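Local atomic coordinates of 401aa long hypothetical glucose-1-phosphate thymidylyltransferase (Sulfolobus tokodaii, PDB entry 2GGO), a protein that is a bifunctional enzyme in the synthesis of UDP-N-acetylglucosamine and UDP-N-acetylgalactosamine, with a nucleotidyltransferase section followed by a hexapeptide-repeat section. Residues H362-I367 with Y380-P385; N139-I144 with A187-A192; G243-E248 with G261-G266. One frame throughout, in Å; residues are numbered along the deposited sequence.

Contact 1: residues H362-I367 with Y380-P385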
ATOM      1  N   HIS A 362      -1.402  -6.206  16.494  1.00 16.33           N
ATOM      2  CA  HIS A 362      -1.721  -6.689  17.868  1.00 19.66           C
ATOM      3  C   HIS A 362      -1.537  -8.177  18.034  1.00 18.00           C
ATOM      4  O   HIS A 362      -2.053  -8.787  18.963  1.00 20.13           O
ATOM      5  CB  HIS A 362      -3.160  -6.358  18.293  1.00 19.63           C
ATOM      6  CG  HIS A 362      -3.484  -4.896  18.235  1.00 20.74           C
ATOM      7  ND1 HIS A 362      -3.173  -4.026  19.265  1.00 19.30           N
ATOM      8  CD2 HIS A 362      -4.111  -4.154  17.285  1.00 19.08           C
ATOM      9  CE1 HIS A 362      -3.606  -2.812  18.948  1.00 15.96           C
ATOM     10  NE2 HIS A 362      -4.097  -2.854  17.718  1.00 20.49           N
ATOM     11  N   VAL A 363      -0.825  -8.775  17.105  1.00 17.27           N
ATOM     12  CA  VAL A 363      -0.243 -10.079  17.299  1.00 14.99           C
ATOM     13  C   VAL A 363       0.795 -10.224  18.402  1.00 15.73           C
ATOM     14  O   VAL A 363       1.682  -9.355  18.637  1.00 16.77           O
ATOM     15  CB  VAL A 363       0.217 -10.681  15.899  1.00 15.33           C
ATOM     16  CG1 VAL A 363       1.173 -11.899  16.069  1.00  8.74           C
ATOM     17  CG2 VAL A 363      -0.902 -11.074  15.137  1.00 13.94           C
ATOM     18  N   ARG A 364       0.769 -11.374  19.092  1.00 18.02           N
ATOM     19  CA  ARG A 364       1.799 -11.644  20.132  1.00 18.28           C
ATOM     20  C   ARG A 364       2.333 -13.034  19.826  1.00 17.31           C
ATOM     21  O   ARG A 364       1.560 -13.923  19.699  1.00 12.66           O
ATOM     22  CB  ARG A 364       1.226 -11.543  21.579  1.00 19.92           C
ATOM     23  CG  ARG A 364       2.365 -11.836  22.641  1.00 23.95           C
ATOM     24  CD  ARG A 364       2.069 -11.499  24.163  1.00 27.65           C
ATOM     25  NE  ARG A 364       2.109 -10.055  24.512  1.00 39.08           N
ATOM     26  CZ  ARG A 364       3.208  -9.321  24.812  1.00 43.60           C
ATOM     27  NH1 ARG A 364       4.453  -9.851  24.776  1.00 46.26           N
ATOM     28  NH2 ARG A 364       3.051  -8.023  25.139  1.00 43.87           N
ATOM     29  N   THR A 365       3.634 -13.225  19.596  1.00 13.79           N
ATOM     30  CA  THR A 365       4.013 -14.637  19.351  1.00 10.17           C
ATOM     31  C   THR A 365       4.646 -15.105  20.646  1.00 12.69           C
ATOM     32  O   THR A 365       5.257 -14.317  21.333  1.00 10.16           O
ATOM     33  CB  THR A 365       5.020 -14.771  18.279  1.00 11.50           C
ATOM     34  OG1 THR A 365       6.171 -14.011  18.748  1.00  8.84           O
ATOM     35  CG2 THR A 365       4.589 -14.035  17.096  1.00 12.45           C
ATOM     36  N   GLY A 366       4.457 -16.358  21.061  1.00  9.96           N
ATOM     37  CA  GLY A 366       5.260 -16.890  22.130  1.00  6.12           C
ATOM     38  C   GLY A 366       6.743 -16.978  21.880  1.00  8.96           C
ATOM     39  O   GLY A 366       7.114 -16.764  20.723  1.00  4.34           O
ATOM     40  N   ILE A 367       7.594 -17.132  22.910  1.00  8.42           N
ATOM     41  CA  ILE A 367       9.044 -17.528  22.616  1.00  8.66           C
ATOM     42  C   ILE A 367       9.255 -18.638  21.619  1.00 11.49           C
ATOM     43  O   ILE A 367       8.487 -19.629  21.596  1.00 11.73           O
ATOM     44  CB  ILE A 367       9.878 -17.875  23.841  1.00 12.44           C
ATOM     45  CG1 ILE A 367       9.114 -19.056  24.552  1.00  5.36           C
ATOM     46  CG2 ILE A 367       9.797 -16.767  24.749  1.00  2.00           C
ATOM     47  CD1 ILE A 367       9.880 -19.773  25.838  1.00  8.58           C
ATOM     48  N   TYR A 380      -4.529  -9.728  16.000  1.00 18.02           N
ATOM     49  CA  TYR A 380      -4.988 -10.279  17.308  1.00 19.82           C
ATOM     50  C   TYR A 380      -4.692 -11.757  17.507  1.00 18.24           C
ATOM     51  O   TYR A 380      -5.174 -12.392  18.485  1.00 18.92           O
ATOM     52  CB  TYR A 380      -6.509 -10.024  17.542  1.00 20.52           C
ATOM     53  CG  TYR A 380      -6.790  -8.555  17.705  1.00 21.69           C
ATOM     54  CD1 TYR A 380      -6.406  -7.896  18.853  1.00 22.74           C
ATOM     55  CD2 TYR A 380      -7.394  -7.809  16.691  1.00 20.71           C
ATOM     56  CE1 TYR A 380      -6.626  -6.561  19.031  1.00 23.11           C
ATOM     57  CE2 TYR A 380      -7.619  -6.403  16.864  1.00 18.39           C
ATOM     58  CZ  TYR A 380      -7.199  -5.814  18.028  1.00 23.34           C
ATOM     59  OH  TYR A 380      -7.411  -4.493  18.234  1.00 25.30           O
ATOM     60  N   ALA A 381      -3.951 -12.340  16.590  1.00 17.50           N
ATOM     61  CA  ALA A 381      -3.668 -13.814  16.703  1.00 17.51           C
ATOM     62  C   ALA A 381      -2.709 -14.088  17.889  1.00 16.07           C
ATOM     63  O   ALA A 381      -1.956 -13.255  18.316  1.00 16.24           O
ATOM     64  CB  ALA A 381      -3.098 -14.357  15.447  1.00 17.60           C
ATOM     65  N   ARG A 382      -2.795 -15.289  18.456  1.00 16.35           N
ATOM     66  CA  ARG A 382      -1.881 -15.684  19.513  1.00 16.48           C
ATOM     67  C   ARG A 382      -1.287 -17.018  19.112  1.00 15.68           C
ATOM     68  O   ARG A 382      -2.003 -18.002  18.804  1.00 16.51           O
ATOM     69  CB  ARG A 382      -2.585 -15.776  20.872  1.00 18.49           C
ATOM     70  CG  ARG A 382      -3.014 -14.441  21.480  1.00 25.31           C
ATOM     71  CD  ARG A 382      -1.740 -13.583  21.724  1.00 34.99           C
ATOM     72  NE  ARG A 382      -1.903 -12.299  22.454  1.00 42.40           N
ATOM     73  CZ  ARG A 382      -2.240 -11.122  21.886  1.00 46.73           C
ATOM     74  NH1 ARG A 382      -2.507 -11.042  20.571  1.00 43.58           N
ATOM     75  NH2 ARG A 382      -2.331 -10.017  22.643  1.00 47.50           N
ATOM     76  N   ILE A 383       0.024 -17.027  19.072  1.00 15.85           N
ATOM     77  CA  ILE A 383       0.871 -18.161  18.695  1.00 16.04           C
ATOM     78  C   ILE A 383       1.614 -18.710  19.911  1.00 16.74           C
ATOM     79  O   ILE A 383       2.544 -18.082  20.500  1.00 17.62           O
ATOM     80  CB  ILE A 383       1.893 -17.806  17.596  1.00 14.97           C
ATOM     81  CG1 ILE A 383       1.299 -16.924  16.442  1.00 11.10           C
ATOM     82  CG2 ILE A 383       2.557 -19.120  17.044  1.00 15.52           C
ATOM     83  CD1 ILE A 383       0.068 -17.609  15.649  1.00 16.32           C
ATOM     84  N   TYR A 384       1.237 -19.934  20.192  1.00 16.47           N
ATOM     85  CA  TYR A 384       1.759 -20.704  21.344  1.00 17.39           C
ATOM     86  C   TYR A 384       3.261 -20.837  21.239  1.00 15.68           C
ATOM     87  O   TYR A 384       3.774 -20.994  20.157  1.00 15.22           O
ATOM     88  CB  TYR A 384       1.102 -22.074  21.391  1.00 16.05           C
ATOM     89  CG  TYR A 384       1.257 -22.821  22.723  1.00 18.80           C
ATOM     90  CD1 TYR A 384       0.689 -22.351  23.887  1.00 21.62           C
ATOM     91  CD2 TYR A 384       2.003 -24.001  22.802  1.00 16.76           C
ATOM     92  CE1 TYR A 384       0.866 -23.035  25.094  1.00 22.16           C
ATOM     93  CE2 TYR A 384       2.198 -24.680  24.008  1.00 19.68           C
ATOM     94  CZ  TYR A 384       1.617 -24.192  25.146  1.00 21.03           C
ATOM     95  OH  TYR A 384       1.775 -24.829  26.391  1.00 24.53           O
ATOM     96  N   PRO A 385       3.971 -20.690  22.374  1.00 14.65           N
ATOM     97  CA  PRO A 385       5.400 -20.789  22.492  1.00 12.86           C
ATOM     98  C   PRO A 385       5.920 -22.023  21.757  1.00 15.41           C
ATOM     99  O   PRO A 385       5.404 -23.145  21.922  1.00 15.86           O
ATOM    100  CB  PRO A 385       5.555 -21.014  23.972  1.00 10.77           C
ATOM    101  CG  PRO A 385       4.560 -20.091  24.555  1.00 14.70           C
ATOM    102  CD  PRO A 385       3.363 -20.431  23.701  1.00 10.93           C
TER
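His362 and Tyr380 lie side by side and point the same way, their planes only 1° apart. The rings are slid so far that they barely overlap, with centroids 4.8 Å apart. The slide leaves the root of one side chain over the ring of the other: His362 CB sits over the tyrosine face in a CH-pi contact, 4.0 Å from the ring centroid, and Tyr380 OH lies over one imidazole face, toward its rim. Both rings take nearly the same first torsion, with CG anti to the carbonyl carbon (chi1 -57° in His362, -67° in Tyr380), which keeps them aligned on successive turns of chain. With an alanine here in place of His362 the imidazole is gone, and the phenol end of Tyr380 would probably lose the flat group beside it and be freer to turn.

Arg382 takes over next. Its chain bends at chi2 and brings NH1 to His362 O, 2.8 Å away in the carbonyl plane, although that acceptor is tilted from the guanidinium plane. NH1 also bonds Ala381 O at 3.2 Å, reaching it from above the carbonyl plane; two acceptors thus hold NH1 and limit how far the group can turn. Arg364 CB covers one guanidinium face, 3.3 Å from Arg382 NE. Farther along, Gly366 N donates to Ile383 O at 2.6 Å, and Ile367 CG1 meets Pro385 CB. Buried Thr365 takes a bond from Gly324 N on its OG1, which also bonds Thr327 OG1. Short parallel strands with equivalent residues 18 positions apart mark the left-handed parallel beta-helix of hexapeptide transferases, and these two lie on adjacent coils.

Contact 2: residues N139-I144 with A187-A192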
ATOM      1  N   ASN A 139      -4.131   9.271 -30.768  1.00 86.98           N
ATOM      2  CA  ASN A 139      -3.573   9.040 -29.426  1.00 86.80           C
ATOM      3  C   ASN A 139      -4.417   9.508 -28.224  1.00 86.37           C
ATOM      4  O   ASN A 139      -3.933   9.571 -27.090  1.00 86.16           O
ATOM      5  CB  ASN A 139      -2.104   9.502 -29.340  1.00 87.04           C
ATOM      6  CG  ASN A 139      -1.188   8.726 -30.292  1.00 87.49           C
ATOM      7  OD1 ASN A 139      -1.616   7.760 -30.940  1.00 87.89           O
ATOM      8  ND2 ASN A 139       0.078   9.150 -30.379  1.00 87.62           N
ATOM      9  N   ASN A 140      -5.682   9.814 -28.484  1.00 85.99           N
ATOM     10  CA  ASN A 140      -6.689   9.847 -27.437  1.00 85.78           C
ATOM     11  C   ASN A 140      -7.214   8.420 -27.269  1.00 85.60           C
ATOM     12  O   ASN A 140      -6.750   7.509 -27.950  1.00 85.58           O
ATOM     13  CB  ASN A 140      -7.808  10.827 -27.791  1.00 85.90           C
ATOM     14  CG  ASN A 140      -7.280  12.193 -28.200  1.00 86.16           C
ATOM     15  OD1 ASN A 140      -6.447  12.790 -27.509  1.00 86.38           O
ATOM     16  ND2 ASN A 140      -7.764  12.692 -29.334  1.00 86.77           N
ATOM     17  N   LEU A 141      -8.172   8.207 -26.377  1.00 85.42           N
ATOM     18  CA  LEU A 141      -8.540   6.844 -26.022  1.00 85.51           C
ATOM     19  C   LEU A 141      -9.510   6.202 -27.001  1.00 86.01           C
ATOM     20  O   LEU A 141     -10.576   6.760 -27.279  1.00 86.07           O
ATOM     21  CB  LEU A 141      -9.114   6.774 -24.604  1.00 85.17           C
ATOM     22  CG  LEU A 141      -9.354   5.374 -24.030  1.00 83.95           C
ATOM     23  CD1 LEU A 141      -8.063   4.778 -23.485  1.00 81.89           C
ATOM     24  CD2 LEU A 141     -10.461   5.409 -22.984  1.00 82.78           C
ATOM     25  N   SER A 142      -9.128   5.026 -27.503  1.00 86.55           N
ATOM     26  CA  SER A 142     -10.022   4.182 -28.277  1.00 87.00           C
ATOM     27  C   SER A 142     -10.822   3.319 -27.312  1.00 87.38           C
ATOM     28  O   SER A 142     -12.017   3.533 -27.126  1.00 87.31           O
ATOM     29  CB  SER A 142      -9.237   3.333 -29.269  1.00 86.98           C
ATOM     30  OG  SER A 142     -10.058   2.958 -30.355  1.00 87.22           O
ATOM     31  N   LYS A 143     -10.164   2.358 -26.675  1.00 88.28           N
ATOM     32  CA  LYS A 143     -10.816   1.587 -25.601  1.00 89.47           C
ATOM     33  C   LYS A 143      -9.834   1.092 -24.521  1.00 90.10           C
ATOM     34  O   LYS A 143      -8.619   1.276 -24.655  1.00 90.06           O
ATOM     35  CB  LYS A 143     -11.731   0.457 -26.155  1.00 89.45           C
ATOM     36  CG  LYS A 143     -11.056  -0.643 -27.011  1.00 89.49           C
ATOM     37  CD  LYS A 143     -12.090  -1.488 -27.802  1.00 89.62           C
ATOM     38  CE  LYS A 143     -12.467  -0.852 -29.160  1.00 89.78           C
ATOM     39  NZ  LYS A 143     -13.663  -1.442 -29.846  1.00 88.51           N
ATOM     40  N   ILE A 144     -10.366   0.510 -23.442  1.00 90.95           N
ATOM     41  CA  ILE A 144      -9.546  -0.134 -22.402  1.00 91.94           C
ATOM     42  C   ILE A 144      -9.973  -1.586 -22.233  1.00 92.76           C
ATOM     43  O   ILE A 144     -11.095  -1.856 -21.801  1.00 92.66           O
ATOM     44  CB  ILE A 144      -9.667   0.559 -21.014  1.00 91.99           C
ATOM     45  CG1 ILE A 144      -9.694   2.092 -21.148  1.00 91.95           C
ATOM     46  CG2 ILE A 144      -8.554   0.064 -20.061  1.00 91.60           C
ATOM     47  CD1 ILE A 144     -10.574   2.797 -20.123  1.00 91.27           C
ATOM     48  N   ALA A 187     -18.090   2.648 -18.493  1.00 87.94           N
ATOM     49  CA  ALA A 187     -18.697   3.945 -18.790  1.00 86.30           C
ATOM     50  C   ALA A 187     -17.755   4.866 -19.568  1.00 85.20           C
ATOM     51  O   ALA A 187     -18.187   5.598 -20.458  1.00 85.13           O
ATOM     52  CB  ALA A 187     -19.158   4.613 -17.502  1.00 86.09           C
ATOM     53  N   ILE A 188     -16.471   4.824 -19.227  1.00 83.97           N
ATOM     54  CA  ILE A 188     -15.446   5.598 -19.929  1.00 82.72           C
ATOM     55  C   ILE A 188     -15.287   5.098 -21.367  1.00 82.28           C
ATOM     56  O   ILE A 188     -14.878   5.857 -22.259  1.00 82.34           O
ATOM     57  CB  ILE A 188     -14.065   5.574 -19.175  1.00 82.75           C
ATOM     58  CG1 ILE A 188     -14.108   6.472 -17.928  1.00 82.23           C
ATOM     59  CG2 ILE A 188     -12.912   5.983 -20.103  1.00 81.86           C
ATOM     60  CD1 ILE A 188     -12.888   6.364 -17.026  1.00 82.18           C
ATOM     61  N   ASN A 189     -15.624   3.827 -21.588  1.00 81.39           N
ATOM     62  CA  ASN A 189     -15.450   3.207 -22.899  1.00 80.45           C
ATOM     63  C   ASN A 189     -16.499   3.574 -23.946  1.00 80.22           C
ATOM     64  O   ASN A 189     -16.162   3.733 -25.125  1.00 80.21           O
ATOM     65  CB  ASN A 189     -15.259   1.700 -22.774  1.00 80.20           C
ATOM     66  CG  ASN A 189     -13.807   1.300 -22.892  1.00 79.10           C
ATOM     67  OD1 ASN A 189     -13.386   0.282 -22.356  1.00 78.46           O
ATOM     68  ND2 ASN A 189     -13.029   2.108 -23.599  1.00 77.88           N
ATOM     69  N   LEU A 190     -17.750   3.729 -23.509  1.00 79.80           N
ATOM     70  CA  LEU A 190     -18.810   4.289 -24.355  1.00 79.57           C
ATOM     71  C   LEU A 190     -18.576   5.777 -24.632  1.00 79.20           C
ATOM     72  O   LEU A 190     -18.735   6.235 -25.763  1.00 79.09           O
ATOM     73  CB  LEU A 190     -20.202   4.122 -23.721  1.00 79.69           C
ATOM     74  CG  LEU A 190     -20.598   3.078 -22.669  1.00 79.61           C
ATOM     75  CD1 LEU A 190     -22.012   3.428 -22.211  1.00 79.24           C
ATOM     76  CD2 LEU A 190     -20.490   1.613 -23.146  1.00 78.39           C
ATOM     77  N   MET A 191     -18.213   6.520 -23.588  1.00 78.97           N
ATOM     78  CA  MET A 191     -17.933   7.950 -23.694  1.00 78.70           C
ATOM     79  C   MET A 191     -16.796   8.231 -24.671  1.00 78.90           C
ATOM     80  O   MET A 191     -16.857   9.194 -25.428  1.00 78.64           O
ATOM     81  CB  MET A 191     -17.626   8.548 -22.312  1.00 78.81           C
ATOM     82  CG  MET A 191     -17.584  10.082 -22.281  1.00 78.52           C
ATOM     83  SD  MET A 191     -17.040  10.820 -20.718  1.00 77.89           S
ATOM     84  CE  MET A 191     -15.290  10.470 -20.761  1.00 75.66           C
ATOM     85  N   ALA A 192     -15.773   7.376 -24.657  1.00 79.36           N
ATOM     86  CA  ALA A 192     -14.618   7.504 -25.555  1.00 80.08           C
ATOM     87  C   ALA A 192     -14.996   7.391 -27.044  1.00 80.56           C
ATOM     88  O   ALA A 192     -14.226   7.803 -27.925  1.00 80.77           O
ATOM     89  CB  ALA A 192     -13.525   6.483 -25.188  1.00 79.97           C
TER
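The carboxamide of Asn189 is the flat side-chain group at this contact, and its outer end is turned to the strand backbone at Lys143 and Ile144. Its CG lies 3.6 Å from Ile144 N and 4.0 Å from Lys143 CB. The amide is probably modelled the wrong way round, which leaves its polar pairing with Ile144 unsettled.

Next to the amide the contact is apolar. Ile188 CG2 is the methyl shared by two side chains: Leu141 CD2 touches it at 3.8 Å and Ile144 CD1 at 4.0 Å. Leu141 crosses Ile188 at about a right angle, and Ile144 crosses it at a slant. Leu141 CG is anti to the backbone N (chi1 -172°), which carries CD2 across to the helix, where it also meets Ala192 CB at 3.9 Å. That small methyl packs against the strand backbone too, 3.6 Å from Leu141 O, letting helix and strand come close: their axes approach to 7.7 Å and run at 152°, nearly antiparallel. Lys193, the helix residue after Ala192, donates from NZ to Ser142 O.

Ser142 and Lys143 form a classic beta bulge opposite Val134 of strand 132-135, the partner of strand 141-145 in a two-stranded hairpin sheet. Ile144 lies close to Gly131 and Glu146, residues that probably bind N-acetyl-alpha-D-glucosamine 1-phosphate. Strand 197-201 adds Val199 to Leu141 and Val197 to Ala192, while helix 166-173 packs Ile167 against Ile188.

Contact 3: residues G243-E248 with G261-G266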
ATOM      1  N   GLY A 243      26.020   4.170   5.115  1.00 37.04           N
ATOM      2  CA  GLY A 243      25.003   4.442   4.099  1.00 36.32           C
ATOM      3  C   GLY A 243      23.958   5.381   4.598  1.00 35.46           C
ATOM      4  O   GLY A 243      24.183   6.063   5.579  1.00 36.08           O
ATOM      5  N   LYS A 244      22.810   5.403   3.932  1.00 36.05           N
ATOM      6  CA  LYS A 244      21.698   6.309   4.284  1.00 36.33           C
ATOM      7  C   LYS A 244      20.929   5.862   5.500  1.00 36.23           C
ATOM      8  O   LYS A 244      20.338   4.788   5.484  1.00 36.62           O
ATOM      9  CB  LYS A 244      20.703   6.423   3.137  1.00 36.79           C
ATOM     10  CG  LYS A 244      19.707   7.572   3.309  1.00 38.07           C
ATOM     11  CD  LYS A 244      18.485   7.405   2.440  1.00 37.92           C
ATOM     12  CE  LYS A 244      18.797   7.713   1.010  1.00 39.81           C
ATOM     13  NZ  LYS A 244      17.652   8.406   0.361  1.00 45.37           N
ATOM     14  N   VAL A 245      20.887   6.699   6.530  1.00 35.69           N
ATOM     15  CA  VAL A 245      20.122   6.373   7.709  1.00 35.42           C
ATOM     16  C   VAL A 245      19.293   7.540   8.204  1.00 35.40           C
ATOM     17  O   VAL A 245      19.836   8.578   8.542  1.00 36.66           O
ATOM     18  CB  VAL A 245      21.054   5.855   8.828  1.00 35.37           C
ATOM     19  CG1 VAL A 245      20.257   5.352   9.999  1.00 33.73           C
ATOM     20  CG2 VAL A 245      21.904   4.712   8.291  1.00 35.95           C
ATOM     21  N   ILE A 246      17.978   7.365   8.275  1.00 35.10           N
ATOM     22  CA  ILE A 246      17.107   8.397   8.843  1.00 35.15           C
ATOM     23  C   ILE A 246      16.821   8.044  10.293  1.00 35.30           C
ATOM     24  O   ILE A 246      16.170   7.038  10.595  1.00 35.02           O
ATOM     25  CB  ILE A 246      15.779   8.582   8.066  1.00 34.53           C
ATOM     26  CG1 ILE A 246      16.043   9.118   6.670  1.00 33.71           C
ATOM     27  CG2 ILE A 246      14.903   9.577   8.745  1.00 35.64           C
ATOM     28  CD1 ILE A 246      16.683   8.101   5.724  1.00 32.38           C
ATOM     29  N   ILE A 247      17.331   8.877  11.189  1.00 35.34           N
ATOM     30  CA  ILE A 247      17.033   8.731  12.594  1.00 35.03           C
ATOM     31  C   ILE A 247      16.158   9.911  13.017  1.00 36.20           C
ATOM     32  O   ILE A 247      16.579  11.078  12.945  1.00 36.21           O
ATOM     33  CB  ILE A 247      18.308   8.641  13.457  1.00 34.27           C
ATOM     34  CG1 ILE A 247      19.267   7.604  12.873  1.00 34.38           C
ATOM     35  CG2 ILE A 247      17.924   8.302  14.891  1.00 33.07           C
ATOM     36  CD1 ILE A 247      20.650   7.555  13.460  1.00 34.43           C
ATOM     37  N   GLU A 248      14.958   9.599  13.475  1.00 37.19           N
ATOM     38  CA  GLU A 248      13.970  10.605  13.802  1.00 39.20           C
ATOM     39  C   GLU A 248      14.013  10.988  15.250  1.00 40.14           C
ATOM     40  O   GLU A 248      14.693  10.357  16.058  1.00 40.68           O
ATOM     41  CB  GLU A 248      12.614  10.068  13.515  1.00 39.15           C
ATOM     42  CG  GLU A 248      12.487   9.690  12.124  1.00 42.67           C
ATOM     43  CD  GLU A 248      11.751  10.730  11.409  1.00 50.77           C
ATOM     44  OE1 GLU A 248      12.358  11.842  11.207  1.00 49.18           O
ATOM     45  OE2 GLU A 248      10.551  10.430  11.106  1.00 51.84           O
ATOM     46  N   GLY A 261      22.898   0.988   5.900  1.00 28.88           N
ATOM     47  CA  GLY A 261      21.776   1.723   5.315  1.00 28.10           C
ATOM     48  C   GLY A 261      21.526   1.197   3.922  1.00 28.70           C
ATOM     49  O   GLY A 261      22.396   0.521   3.351  1.00 29.44           O
ATOM     50  N   PRO A 262      20.379   1.554   3.316  1.00 28.70           N
ATOM     51  CA  PRO A 262      19.364   2.500   3.773  1.00 29.10           C
ATOM     52  C   PRO A 262      18.397   1.963   4.833  1.00 28.17           C
ATOM     53  O   PRO A 262      17.835   0.884   4.671  1.00 28.89           O
ATOM     54  CB  PRO A 262      18.592   2.851   2.501  1.00 28.19           C
ATOM     55  CG  PRO A 262      18.791   1.735   1.621  1.00 28.88           C
ATOM     56  CD  PRO A 262      20.049   1.006   1.990  1.00 27.83           C
ATOM     57  N   VAL A 263      18.220   2.756   5.881  1.00 27.58           N
ATOM     58  CA  VAL A 263      17.399   2.385   6.992  1.00 26.44           C
ATOM     59  C   VAL A 263      16.645   3.583   7.482  1.00 26.76           C
ATOM     60  O   VAL A 263      17.206   4.668   7.650  1.00 26.38           O
ATOM     61  CB  VAL A 263      18.312   1.860   8.104  1.00 27.08           C
ATOM     62  CG1 VAL A 263      17.687   1.971   9.462  1.00 26.85           C
ATOM     63  CG2 VAL A 263      18.756   0.449   7.762  1.00 25.16           C
ATOM     64  N   TYR A 264      15.364   3.392   7.721  1.00 25.64           N
ATOM     65  CA  TYR A 264      14.522   4.418   8.287  1.00 26.20           C
ATOM     66  C   TYR A 264      14.187   4.054   9.732  1.00 26.76           C
ATOM     67  O   TYR A 264      13.551   2.995   9.993  1.00 27.20           O
ATOM     68  CB  TYR A 264      13.210   4.481   7.499  1.00 26.68           C
ATOM     69  CG  TYR A 264      12.295   5.579   7.973  1.00 27.77           C
ATOM     70  CD1 TYR A 264      12.530   6.893   7.592  1.00 24.53           C
ATOM     71  CD2 TYR A 264      11.219   5.324   8.820  1.00 26.42           C
ATOM     72  CE1 TYR A 264      11.726   7.886   7.979  1.00 27.42           C
ATOM     73  CE2 TYR A 264      10.409   6.384   9.263  1.00 28.64           C
ATOM     74  CZ  TYR A 264      10.675   7.644   8.806  1.00 28.69           C
ATOM     75  OH  TYR A 264       9.920   8.722   9.209  1.00 31.49           O
ATOM     76  N   ILE A 265      14.564   4.921  10.680  1.00 27.10           N
ATOM     77  CA  ILE A 265      14.234   4.693  12.090  1.00 26.82           C
ATOM     78  C   ILE A 265      13.188   5.674  12.622  1.00 27.96           C
ATOM     79  O   ILE A 265      13.514   6.786  12.963  1.00 28.66           O
ATOM     80  CB  ILE A 265      15.531   4.665  12.978  1.00 26.45           C
ATOM     81  CG1 ILE A 265      16.538   3.679  12.341  1.00 23.10           C
ATOM     82  CG2 ILE A 265      15.184   4.370  14.437  1.00 26.72           C
ATOM     83  CD1 ILE A 265      17.688   3.297  13.112  1.00 23.65           C
ATOM     84  N   GLY A 266      11.933   5.230  12.728  1.00 28.25           N
ATOM     85  CA  GLY A 266      10.821   6.135  13.093  1.00 29.15           C
ATOM     86  C   GLY A 266      10.966   6.777  14.459  1.00 30.11           C
ATOM     87  O   GLY A 266      11.743   6.339  15.271  1.00 31.07           O
TER
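Ile246 and Tyr264 meet at the heart of the pair: Ile246 CG2 lies 3.7 Å from Tyr264 CE1, approaching the ring obliquely. With chi1 at -177° the tyrosine ring swings opposite its own backbone N and leans along the strands until OH reaches Glu248 OE2 in a short but weak bond of 2.6 Å, with carboxylate and ring planes 56° apart. Turned to the other face, Val245 CG1 and Val263 CG1 stand 4.3 Å apart, and Ile265 CB packs 3.4 Å from Ile246 O.

Four backbone bonds set this register. Val263 N binds Lys244 O, Ile246 N binds Val263 O at 2.9 Å, Ile265 N binds Ile246 O at 2.7 Å, and Glu248 N binds Ile265 O. Pro262, which follows a cis peptide bond, sets its CA 3.0 Å from Lys244 O in a CA-H...O contact.

Beyond the strands, Leu223 of helix 212-225 covers Ile246, Pro262 and Tyr264, while Lys244 NZ bonds Leu223 O, Asp224 O and Val227 O around the helix end. Ile259 packs on Val245 and Ile265 from the opposite face. Ile246 and Tyr264 thus face helix 212-225 while the valines, Ile247 and Ile265 line the interior, as in the stacked coils of a left-handed beta-helix.

Contacts 1 and 3 join neighbouring coils of the same beta-helix, with centres 28 Å apart, whereas contact 2 belongs to the nucleotidyltransferase section, its centre 50 and 45 Å from theirs. Both coil pairs are parallel strands, but contact 3 lies beside helix 212-225 and has more buried residues, with regular backbone bonding and aliphatic packing. Contact 1, near the C-terminal end of the beta-helix, has more exposed residues, and rings and an arginine do much of the joining. Contact 2 alone packs a helix against a strand; its clear contacts are between methyl groups, without a regular backbone pairing, and it alone approaches a probable substrate site.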